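Local atomic coordinates of metallo-beta-lactamase domain-containing protein (Enterococcus faecalis, PDB entry 2AZ4), a protein that binds two zinc ions in a metallo-beta-lactamase fold and is probably an RNA-binding exonuclease. Residues Pro164-Ala169 against Asp189-Gly194; Met214-Ser219 against Ser380-Pro385. All blocks are in the same frame, centred on the assembly; numbering follows the deposited sequence.

In the fold
Both contacts belong to the wall of the dinuclear zinc site, and their centres lie about 9 Å apart. Contact 1 supplies two of the metal ligands, His-167 and the bridging Asp-189; contact 2 brings up His-382, whose side chain comes within about 4 Å of a zinc ion. The two touch directly. His-167 ND1 is probably hydrogen-bonded to Gly-381 O at 2.7 Å, Arg-191 NH1 to Ser-380 O at 2.9 Å, and His-382 CE1 packs 3.1 Å from Asp-189 OD2. Along the chain they follow in series, contact 2 joining the 214-219 segment to a loop that arrives 161 residues later.

Contact 1: Pro164-Ala169 against Asp189-Gly194; sequences PVDHDA and DLRLHG. With ZN (zinc ion), chain C; ZN (zinc ion), chain D.
His-167 and Asp-189 meet at the dinuclear zinc site of the metallo-beta-lactamase fold, each on a loop that follows a strand of the same mixed sheet. His-167 NE2 binds the chain C zinc at 2.2 Å, while Asp-189 OD2 bridges both zincs, 2.4 Å from that ion and 2.2 Å from the one in chain D. Water 2 bridges them as well. His-92 and His-94 add to the first zinc, Asp-96, His-97 and His-404 to the second. Asp-189 CB lies over one face of the His-167 ring in a CH-pi contact, with carboxylate and ring planes 81° apart; Asp-168 OD1 lies over the opposite face. The probable bond from His-167 ND1 to Gly-381 O, together with the zinc on NE2, holds the ring's rotation.

One shell out, Asp-166 ties the loops together. Its backbone O accepts from Arg-191 N, and its carboxylate, swung anti to the backbone N (chi1 166°), reaches two more donors. Arg-191 NE makes a salt bridge to Asp-166 OD1 at 2.9 Å, approaching from above the carboxylate plane. At the other oxygen, Gly-194 N sits 2.8 Å from Asp-166 OD2, on its syn lone pair.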
loop_
_atom_site.group_PDB
_atom_site.type_symbol
_atom_site.label_atom_id
_atom_site.label_comp_id
_atom_site.label_asym_id
_atom_site.label_seq_id
_atom_site.Cartn_x
_atom_site.Cartn_y
_atom_site.Cartn_z
ATOM N N PRO A 164 -10.269 9.244 3.670
ATOM C CA PRO A 164 -10.211 7.929 3.020
ATOM C C PRO A 164 -10.269 8.055 1.510
ATOM O O PRO A 164 -11.007 8.904 0.955
ATOM C CB PRO A 164 -11.457 7.213 3.546
ATOM C CG PRO A 164 -12.425 8.352 3.858
ATOM C CD PRO A 164 -11.525 9.411 4.432
ATOM N N VAL A 165 -9.492 7.210 0.860
ATOM C CA VAL A 165 -9.382 7.213 -0.564
ATOM C C VAL A 165 -9.406 5.758 -1.043
ATOM O O VAL A 165 -8.985 4.874 -0.308
ATOM C CB VAL A 165 -8.104 7.996 -0.892
ATOM C CG1 VAL A 165 -6.985 7.139 -1.436
ATOM C CG2 VAL A 165 -8.419 9.311 -1.587
ATOM N N ASP A 166 -9.920 5.518 -2.252
ATOM C CA ASP A 166 -10.044 4.174 -2.810
ATOM C C ASP A 166 -8.647 3.730 -3.309
ATOM O O ASP A 166 -8.017 4.408 -4.124
ATOM C CB ASP A 166 -11.125 4.237 -3.915
ATOM C CG ASP A 166 -11.172 3.022 -4.849
ATOM O OD1 ASP A 166 -10.536 1.973 -4.573
ATOM O OD2 ASP A 166 -11.862 3.149 -5.915
ATOM N N HIS A 167 -8.146 2.630 -2.753
ATOM C CA HIS A 167 -6.849 2.047 -3.158
ATOM C C HIS A 167 -6.926 0.540 -2.826
ATOM O O HIS A 167 -7.825 0.108 -2.115
ATOM C CB HIS A 167 -5.691 2.781 -2.441
ATOM C CG HIS A 167 -4.315 2.353 -2.873
ATOM N ND1 HIS A 167 -3.946 2.216 -4.192
ATOM C CD2 HIS A 167 -3.205 2.072 -2.146
ATOM C CE1 HIS A 167 -2.684 1.825 -4.261
ATOM N NE2 HIS A 167 -2.204 1.745 -3.035
ATOM N N ASP A 168 -6.028 -0.269 -3.360
ATOM C CA ASP A 168 -6.071 -1.699 -3.082
ATOM C C ASP A 168 -5.513 -2.057 -1.694
ATOM O O ASP A 168 -5.535 -3.225 -1.335
ATOM C CB ASP A 168 -5.414 -2.533 -4.208
ATOM C CG ASP A 168 -3.958 -2.188 -4.422
ATOM O OD1 ASP A 168 -3.545 -1.131 -3.934
ATOM O OD2 ASP A 168 -3.202 -2.967 -5.074
ATOM N N ALA A 169 -4.982 -1.072 -0.946
ATOM C CA ALA A 169 -4.724 -1.246 0.487
ATOM C C ALA A 169 -5.938 -0.698 1.211
ATOM O O ALA A 169 -6.281 0.482 1.038
ATOM C CB ALA A 169 -3.470 -0.487 0.957
ATOM N N ASP A 189 -1.675 7.140 -2.565
ATOM C CA ASP A 189 -2.028 6.313 -3.713
ATOM C C ASP A 189 -3.535 6.183 -3.784
ATOM O O ASP A 189 -4.177 6.065 -2.740
ATOM C CB ASP A 189 -1.452 4.913 -3.525
ATOM C CG ASP A 189 0.027 4.846 -3.734
ATOM O OD1 ASP A 189 0.689 5.873 -4.008
ATOM O OD2 ASP A 189 0.547 3.729 -3.634
ATOM N N LEU A 190 -4.094 6.174 -5.005
ATOM C CA LEU A 190 -5.547 6.161 -5.204
ATOM C C LEU A 190 -6.046 5.804 -6.604
ATOM O O LEU A 190 -5.310 5.841 -7.575
ATOM C CB LEU A 190 -6.223 7.470 -4.796
ATOM C CG LEU A 190 -5.752 8.905 -5.077
ATOM C CD1 LEU A 190 -4.752 9.157 -6.199
ATOM C CD2 LEU A 190 -6.920 9.844 -5.150
ATOM N N ARG A 191 -7.329 5.490 -6.687
ATOM C CA ARG A 191 -7.943 5.040 -7.947
ATOM C C ARG A 191 -9.422 5.377 -7.910
ATOM O O ARG A 191 -9.931 5.830 -6.880
ATOM C CB ARG A 191 -7.739 3.522 -8.131
ATOM C CG ARG A 191 -8.382 2.689 -7.009
ATOM C CD ARG A 191 -8.238 1.186 -7.244
ATOM N NE ARG A 191 -8.661 0.410 -6.080
ATOM C CZ ARG A 191 -8.600 -0.916 -5.983
ATOM N NH1 ARG A 191 -8.117 -1.640 -6.973
ATOM N NH2 ARG A 191 -9.021 -1.519 -4.882
ATOM N N LEU A 192 -10.109 5.130 -9.024
ATOM C CA LEU A 192 -11.541 5.371 -9.136
ATOM C C LEU A 192 -12.314 4.120 -9.575
ATOM O O LEU A 192 -13.513 4.207 -9.905
ATOM C CB LEU A 192 -11.788 6.505 -10.152
ATOM C CG LEU A 192 -11.668 7.952 -9.630
ATOM C CD1 LEU A 192 -11.792 8.958 -10.770
ATOM C CD2 LEU A 192 -12.748 8.215 -8.574
ATOM N N HIS A 193 -11.645 2.969 -9.586
ATOM C CA HIS A 193 -12.282 1.721 -10.000
ATOM C C HIS A 193 -12.268 0.614 -8.918
ATOM O O HIS A 193 -12.431 -0.565 -9.225
ATOM C CB HIS A 193 -11.646 1.217 -11.306
ATOM C CG HIS A 193 -10.229 0.763 -11.152
ATOM N ND1 HIS A 193 -9.153 1.620 -11.252
ATOM C CD2 HIS A 193 -9.710 -0.462 -10.892
ATOM C CE1 HIS A 193 -8.033 0.942 -11.073
ATOM N NE2 HIS A 193 -8.344 -0.322 -10.855
ATOM N N GLY A 194 -12.065 0.988 -7.661
ATOM C CA GLY A 194 -11.962 0.002 -6.568
ATOM C C GLY A 194 -13.281 -0.322 -5.884
ATOM O O GLY A 194 -14.354 -0.207 -6.488
HETATM ZN ZN ZN C . -0.027 1.665 -2.567
HETATM ZN ZN ZN D . 2.783 3.497 -3.613
HETATM O O HOH W 1 0.572 0.720 -4.453
HETATM O O HOH W 2 2.267 1.411 -2.696
HETATM O O HOH W 3 2.634 2.151 -5.522
#

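Contact 2: Met214-Ser219 against Ser380-Pro385; sequences MMEGVS and SGHAIP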
loop_
_atom_site.group_PDB
_atom_site.type_symbol
_atom_site.label_atom_id
_atom_site.label_comp_id
_atom_site.label_asym_id
_atom_site.label_seq_id
_atom_site.Cartn_x
_atom_site.Cartn_y
_atom_site.Cartn_z
ATOM N N MET A 214 -0.191 17.526 -4.487
ATOM C CA MET A 214 0.896 16.561 -4.578
ATOM C C MET A 214 0.294 15.190 -4.902
ATOM O O MET A 214 -0.271 14.540 -4.032
ATOM C CB MET A 214 1.727 16.548 -3.277
ATOM C CG MET A 214 2.465 17.891 -3.004
ATOM S SD MET A 214 3.036 18.203 -1.315
ATOM C CE MET A 214 1.467 18.317 -0.473
ATOM N N MET A 215 0.410 14.776 -6.163
ATOM C CA MET A 215 -0.346 13.644 -6.702
ATOM C C MET A 215 0.500 12.559 -7.361
ATOM O O MET A 215 1.381 12.850 -8.180
ATOM C CB MET A 215 -1.409 14.162 -7.691
ATOM C CG MET A 215 -2.197 13.079 -8.456
ATOM S SD MET A 215 -3.591 13.856 -9.310
ATOM C CE MET A 215 -4.339 12.432 -10.094
ATOM N N GLU A 216 0.192 11.301 -7.025
ATOM C CA GLU A 216 0.815 10.143 -7.644
ATOM C C GLU A 216 0.600 10.064 -9.162
ATOM O O GLU A 216 -0.381 10.603 -9.707
ATOM C CB GLU A 216 0.316 8.841 -6.989
ATOM C CG GLU A 216 -1.150 8.564 -7.245
ATOM C CD GLU A 216 -1.386 7.167 -7.780
ATOM O OE1 GLU A 216 -1.957 6.344 -7.040
ATOM O OE2 GLU A 216 -1.016 6.887 -8.946
ATOM N N GLY A 217 1.554 9.417 -9.832
ATOM C CA GLY A 217 1.484 9.188 -11.269
ATOM C C GLY A 217 2.016 7.817 -11.620
ATOM O O GLY A 217 2.834 7.658 -12.533
ATOM N N VAL A 218 1.541 6.809 -10.901
ATOM C CA VAL A 218 2.063 5.454 -11.077
ATOM C C VAL A 218 1.695 4.865 -12.449
ATOM O O VAL A 218 2.588 4.426 -13.201
ATOM C CB VAL A 218 1.638 4.524 -9.916
ATOM C CG1 VAL A 218 2.077 3.091 -10.181
ATOM C CG2 VAL A 218 2.213 5.037 -8.593
ATOM N N SER A 219 0.408 4.881 -12.794
ATOM C CA SER A 219 -0.034 4.173 -13.996
ATOM C C SER A 219 0.584 4.726 -15.295
ATOM O O SER A 219 0.807 3.972 -16.240
ATOM C CB SER A 219 -1.545 4.143 -14.112
ATOM O OG SER A 219 -2.059 5.437 -14.385
ATOM N N SER A 380 -5.353 -3.252 -10.779
ATOM C CA SER A 380 -4.448 -2.263 -10.219
ATOM C C SER A 380 -5.061 -1.477 -9.068
ATOM O O SER A 380 -6.222 -1.079 -9.107
ATOM C CB SER A 380 -3.959 -1.285 -11.289
ATOM O OG SER A 380 -3.039 -0.378 -10.699
ATOM N N GLY A 381 -4.255 -1.236 -8.041
ATOM C CA GLY A 381 -4.632 -0.289 -7.015
ATOM C C GLY A 381 -4.560 1.182 -7.442
ATOM O O GLY A 381 -5.016 2.049 -6.697
ATOM N N HIS A 382 -3.989 1.462 -8.624
ATOM C CA HIS A 382 -3.710 2.843 -9.065
ATOM C C HIS A 382 -4.656 3.350 -10.134
ATOM O O HIS A 382 -5.155 2.567 -10.952
ATOM C CB HIS A 382 -2.260 2.986 -9.540
ATOM C CG HIS A 382 -1.261 2.757 -8.452
ATOM N ND1 HIS A 382 -0.928 3.728 -7.535
ATOM C CD2 HIS A 382 -0.545 1.657 -8.116
ATOM C CE1 HIS A 382 -0.044 3.238 -6.683
ATOM N NE2 HIS A 382 0.218 1.990 -7.021
ATOM N N ALA A 383 -4.934 4.651 -10.090
ATOM C CA ALA A 383 -5.851 5.280 -11.046
ATOM C C ALA A 383 -5.307 5.034 -12.437
ATOM O O ALA A 383 -4.119 5.220 -12.664
ATOM C CB ALA A 383 -5.953 6.766 -10.777
ATOM N N ILE A 384 -6.151 4.584 -13.359
ATOM C CA ILE A 384 -5.699 4.419 -14.739
ATOM C C ILE A 384 -5.392 5.827 -15.341
ATOM O O ILE A 384 -5.857 6.830 -14.806
ATOM C CB ILE A 384 -6.728 3.623 -15.582
ATOM C CG1 ILE A 384 -8.013 4.432 -15.765
ATOM C CG2 ILE A 384 -7.014 2.270 -14.920
ATOM C CD1 ILE A 384 -9.111 3.730 -16.628
ATOM N N PRO A 385 -4.574 5.912 -16.419
ATOM C CA PRO A 385 -4.190 7.263 -16.887
ATOM C C PRO A 385 -5.388 8.213 -17.060
ATOM O O PRO A 385 -5.355 9.334 -16.564
ATOM C CB PRO A 385 -3.485 6.981 -18.215
ATOM C CG PRO A 385 -2.875 5.608 -18.015
ATOM C CD PRO A 385 -3.934 4.850 -17.222
HETATM O O HOH W 4 -1.930 5.924 -11.266
#
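With chi1 at 67°, Glu-216 has its CG between the backbone N and the carbonyl carbon, and a bend at chi2 turns the carboxylate toward His-382. The histidine answers with CG beside its own backbone N: chi1 -64° brings the ring over, and the turn about chi2 (-81°) points ND1 at the acid. The resulting His-carboxylate hydrogen bond, His-382 ND1 to Glu-216 OE1 at 2.9 Å, is nearly straight. Glu-216 OE1 lies in the plane of the ring, at its edge, whereas the ring nitrogen meets the carboxylate from its syn side and somewhat out of plane. Leu-190 N also donates to Glu-216 OE1, so two N-H groups grip that oxygen.

Val-218 covers one face of the imidazole. Its CB stands 3.7 Å from the centroid of the His-382 ring in a CH-pi contact, with CG1 spread toward CD2 and CG2 toward CE1. Val-218 N in turn donates to Glu-216 OE2 at 3.2 Å, so the residue over the ring is tied to the acid at its edge. Ser-380 OG accepts from His-382 N in an ST turn, steadying the backbone from which the ring projects.

Farther along, Ser-219 OG donates to Ala-383 O at 2.7 Å, in the carbonyl plane. Water 4 gives one hydrogen to Ala-383 O and another to Glu-216 OE2, and accepts from Ser-219 N, so the water links the two backbones and the carboxylate.

The acid thus stands on strand 212-216, whose neighbours in the sheet are 182-186 and 399-403. The 380-385 loop leads into helix 385-395, with Ile-384 at the N-cap position and Leu-388 packed against Met-215, Ser-219 and Ala-383.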